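Local coordinates for argonaute protein (Marinitoga piezophila, PDB 5I4A) that cleaves single-stranded DNA targets selected by short guide RNAs with a 5'-hydroxyl end, and may defend against mobile genetic elements, at residues I398-L403 against V419-N424. Sequence-based numbering, arbitrary orientation.
Sequences ILQPIL and VYKMGN. With nucleotides of chain B.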
loop_
_atom_site.group_PDB
_atom_site.type_symbol
_atom_site.label_atom_id
_atom_site.label_comp_id
_atom_site.label_asym_id
_atom_site.label_seq_id
_atom_site.Cartn_x
_atom_site.Cartn_y
_atom_site.Cartn_z
ATOM N N ILE A 398 3.583 21.165 18.380
ATOM C CA ILE A 398 3.551 20.442 17.113
ATOM C C ILE A 398 4.901 19.745 16.971
ATOM O O ILE A 398 5.915 20.379 16.670
ATOM C CB ILE A 398 3.268 21.378 15.935
ATOM C CG1 ILE A 398 1.934 22.101 16.138
ATOM C CG2 ILE A 398 3.252 20.598 14.625
ATOM C CD1 ILE A 398 1.630 23.137 15.073
ATOM N N LEU A 399 4.909 18.435 17.189
ATOM C CA LEU A 399 6.146 17.666 17.202
ATOM C C LEU A 399 6.756 17.623 15.804
ATOM O O LEU A 399 6.113 17.172 14.849
ATOM C CB LEU A 399 5.866 16.258 17.724
ATOM C CG LEU A 399 7.016 15.262 17.855
ATOM C CD1 LEU A 399 8.171 15.892 18.592
ATOM C CD2 LEU A 399 6.539 14.019 18.582
ATOM N N GLN A 400 7.998 18.095 15.683
ATOM C CA GLN A 400 8.699 18.171 14.401
ATOM C C GLN A 400 10.108 17.616 14.559
ATOM O O GLN A 400 11.084 18.376 14.625
ATOM C CB GLN A 400 8.734 19.608 13.874
ATOM C CG GLN A 400 7.374 20.161 13.448
ATOM C CD GLN A 400 6.844 19.512 12.177
ATOM O OE1 GLN A 400 7.541 18.735 11.527
ATOM N NE2 GLN A 400 5.606 19.834 11.820
ATOM N N PRO A 401 10.256 16.295 14.597
ATOM C CA PRO A 401 11.586 15.707 14.785
ATOM C C PRO A 401 12.427 15.803 13.521
ATOM O O PRO A 401 11.915 15.874 12.403
ATOM C CB PRO A 401 11.290 14.244 15.141
ATOM C CG PRO A 401 9.778 14.157 15.319
ATOM C CD PRO A 401 9.209 15.267 14.500
ATOM N N ILE A 402 13.744 15.801 13.718
ATOM C CA ILE A 402 14.687 15.813 12.603
ATOM C C ILE A 402 15.981 15.146 13.054
ATOM O O ILE A 402 16.421 15.322 14.194
ATOM C CB ILE A 402 14.933 17.244 12.074
ATOM C CG1 ILE A 402 15.899 17.220 10.885
ATOM C CG2 ILE A 402 15.446 18.158 13.184
ATOM C CD1 ILE A 402 16.014 18.537 10.153
ATOM N N LEU A 403 16.576 14.366 12.156
ATOM C CA LEU A 403 17.812 13.664 12.467
ATOM C C LEU A 403 18.960 14.648 12.658
ATOM O O LEU A 403 19.142 15.574 11.860
ATOM C CB LEU A 403 18.141 12.664 11.358
ATOM C CG LEU A 403 17.121 11.537 11.189
ATOM C CD1 LEU A 403 17.493 10.636 10.022
ATOM C CD2 LEU A 403 17.014 10.734 12.476
ATOM N N VAL A 419 10.817 23.156 6.387
ATOM C CA VAL A 419 9.996 24.349 6.580
ATOM C C VAL A 419 8.648 24.190 5.889
ATOM O O VAL A 419 7.619 24.662 6.388
ATOM C CB VAL A 419 10.739 25.603 6.084
ATOM C CG1 VAL A 419 9.881 26.846 6.288
ATOM C CG2 VAL A 419 12.067 25.756 6.805
ATOM N N TYR A 420 8.631 23.533 4.725
ATOM C CA TYR A 420 7.365 23.263 4.053
ATOM C C TYR A 420 6.450 22.423 4.934
ATOM O O TYR A 420 5.257 22.719 5.072
ATOM C CB TYR A 420 7.617 22.564 2.713
ATOM C CG TYR A 420 6.345 22.243 1.962
ATOM C CD1 TYR A 420 5.632 21.076 2.222
ATOM C CD2 TYR A 420 5.849 23.112 0.999
ATOM C CE1 TYR A 420 4.461 20.787 1.547
ATOM C CE2 TYR A 420 4.683 22.830 0.315
ATOM C CZ TYR A 420 3.994 21.664 0.593
ATOM O OH TYR A 420 2.832 21.378 -0.085
ATOM N N LYS A 421 6.993 21.352 5.522
ATOM C CA LYS A 421 6.207 20.502 6.410
ATOM C C LYS A 421 5.614 21.304 7.562
ATOM O O LYS A 421 4.446 21.118 7.927
ATOM C CB LYS A 421 7.074 19.363 6.947
ATOM C CG LYS A 421 6.377 18.495 7.979
ATOM C CD LYS A 421 7.271 17.374 8.472
ATOM C CE LYS A 421 6.482 16.412 9.343
ATOM N NZ LYS A 421 7.280 15.227 9.783
ATOM N N MET A 422 6.408 22.204 8.145
ATOM C CA MET A 422 5.906 23.054 9.221
ATOM C C MET A 422 4.714 23.879 8.757
ATOM O O MET A 422 3.690 23.956 9.448
ATOM C CB MET A 422 7.022 23.962 9.732
ATOM C CG MET A 422 8.132 23.232 10.454
ATOM S SD MET A 422 9.403 24.381 10.999
ATOM C CE MET A 422 10.523 23.265 11.828
ATOM N N GLY A 423 4.827 24.502 7.581
ATOM C CA GLY A 423 3.686 25.211 7.024
ATOM C C GLY A 423 2.496 24.297 6.811
ATOM O O GLY A 423 1.357 24.660 7.113
ATOM N N ASN A 424 2.753 23.088 6.301
ATOM C CA ASN A 424 1.701 22.095 6.123
ATOM C C ASN A 424 0.974 21.797 7.432
ATOM O O ASN A 424 -0.225 21.496 7.418
ATOM C CB ASN A 424 2.309 20.815 5.542
ATOM C CG ASN A 424 1.384 20.107 4.573
ATOM O OD1 ASN A 424 0.622 20.741 3.844
ATOM N ND2 ASN A 424 1.452 18.781 4.557
ATOM P P A B 2 14.365 13.232 9.312
ATOM O OP1 A B 2 14.691 12.081 8.439
ATOM O OP2 A B 2 15.452 14.107 9.816
ATOM O "O5'" A B 2 13.328 14.134 8.508
ATOM C "C5'" A B 2 12.724 15.278 9.096
ATOM C "C4'" A B 2 12.008 16.093 8.054
ATOM O "O4'" A B 2 12.988 16.706 7.174
ATOM C "C3'" A B 2 11.110 15.298 7.118
ATOM O "O3'" A B 2 9.824 15.049 7.657
ATOM C "C2'" A B 2 11.103 16.148 5.856
ATOM O "O2'" A B 2 10.241 17.265 5.999
ATOM C "C1'" A B 2 12.545 16.648 5.837
ATOM N N9 A B 2 13.432 15.721 5.111
ATOM C C8 A B 2 14.355 14.857 5.643
ATOM N N7 A B 2 15.003 14.150 4.748
ATOM C C5 A B 2 14.461 14.580 3.541
ATOM C C6 A B 2 14.715 14.219 2.207
ATOM N N6 A B 2 15.619 13.302 1.845
ATOM N N1 A B 2 13.996 14.836 1.243
ATOM C C2 A B 2 13.093 15.754 1.602
ATOM N N3 A B 2 12.768 16.173 2.825
ATOM C C4 A B 2 13.496 15.542 3.754
ATOM O "O5'" U B 1 9.358 11.615 10.210
ATOM C "C5'" U B 1 9.855 12.661 11.040
ATOM C "C4'" U B 1 11.285 12.416 11.458
ATOM O "O4'" U B 1 11.326 11.311 12.399
ATOM C "C3'" U B 1 12.249 12.062 10.328
ATOM O "O3'" U B 1 13.518 12.675 10.557
ATOM C "C2'" U B 1 12.379 10.545 10.437
ATOM O "O2'" U B 1 13.609 10.031 9.970
ATOM C "C1'" U B 1 12.213 10.311 11.937
ATOM N N1 U B 1 11.611 9.007 12.245
ATOM C C2 U B 1 12.271 8.123 13.078
ATOM O O2 U B 1 13.350 8.371 13.591
ATOM N N3 U B 1 11.614 6.934 13.291
ATOM C C4 U B 1 10.393 6.552 12.760
ATOM O O4 U B 1 9.921 5.450 13.038
ATOM C C5 U B 1 9.781 7.521 11.908
ATOM C C6 U B 1 10.399 8.683 11.686
ATOM P P U B 3 9.039 13.709 7.251
ATOM O OP1 U B 3 7.685 13.741 7.859
ATOM O OP2 U B 3 9.922 12.547 7.505
ATOM O "O5'" U B 3 8.864 13.855 5.679
ATOM C "C5'" U B 3 8.915 12.718 4.840
ATOM C "C4'" U B 3 9.018 13.112 3.391
ATOM O "O4'" U B 3 10.358 13.591 3.100
ATOM C "C3'" U B 3 8.797 11.982 2.402
ATOM O "O3'" U B 3 7.424 11.762 2.143
ATOM C "C2'" U B 3 9.571 12.442 1.178
ATOM O "O2'" U B 3 8.817 13.386 0.438
ATOM C "C1'" U B 3 10.760 13.157 1.819
ATOM N N1 U B 3 11.917 12.250 1.984
ATOM C C2 U B 3 12.588 11.820 0.851
ATOM O O2 U B 3 12.287 12.152 -0.282
ATOM N N3 U B 3 13.641 10.974 1.097
ATOM C C4 U B 3 14.081 10.529 2.323
ATOM O O4 U B 3 15.051 9.770 2.377
ATOM C C5 U B 3 13.337 11.016 3.442
ATOM C C6 U B 3 12.306 11.839 3.235
HETATM O O HOH W 1 9.465 16.636 11.385
#
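In the guide 5'-end binding site of the Mid domain, Q400 of strand 398-403 meets K421 and M422 of helix 412-424. The side chains of Q400 and K421 run past each other in opposite directions. Q400 OE1 lies alongside the lysine chain, 3.4 Å from K421 CD. The Q400 chain bends about CB-CG (chi2 -70°), which carries its amide toward the helix. Q400 CD and M422 CG pack at 4.3 Å.

A water joins strand and helix. It donates to Q400 OE1 at 2.9 Å and to P401 O, and accepts from K421 NZ. The strand is paired in parallel with strand 374-379, at one side of the Mid domain sheet, and the guide RNA passes over its C-terminal end. There L403 N, at the N-cap of helix 404-409, gives an almost straight hydrogen bond of 2.6 Å to OP2 of A2 of chain B.

K421 has CG anti to its backbone N (chi1 175°) and extends beyond it, which carries NZ to the RNA backbone. K421 NZ makes a very short hydrogen bond of 2.5 Å to OP1 of U3 of chain B and a weak one to O3' of A2 of chain B. L638 O is a further partner of this amine. A methionine in place of K421 would probably leave the U3 phosphate without this positive partner and the water without this donor.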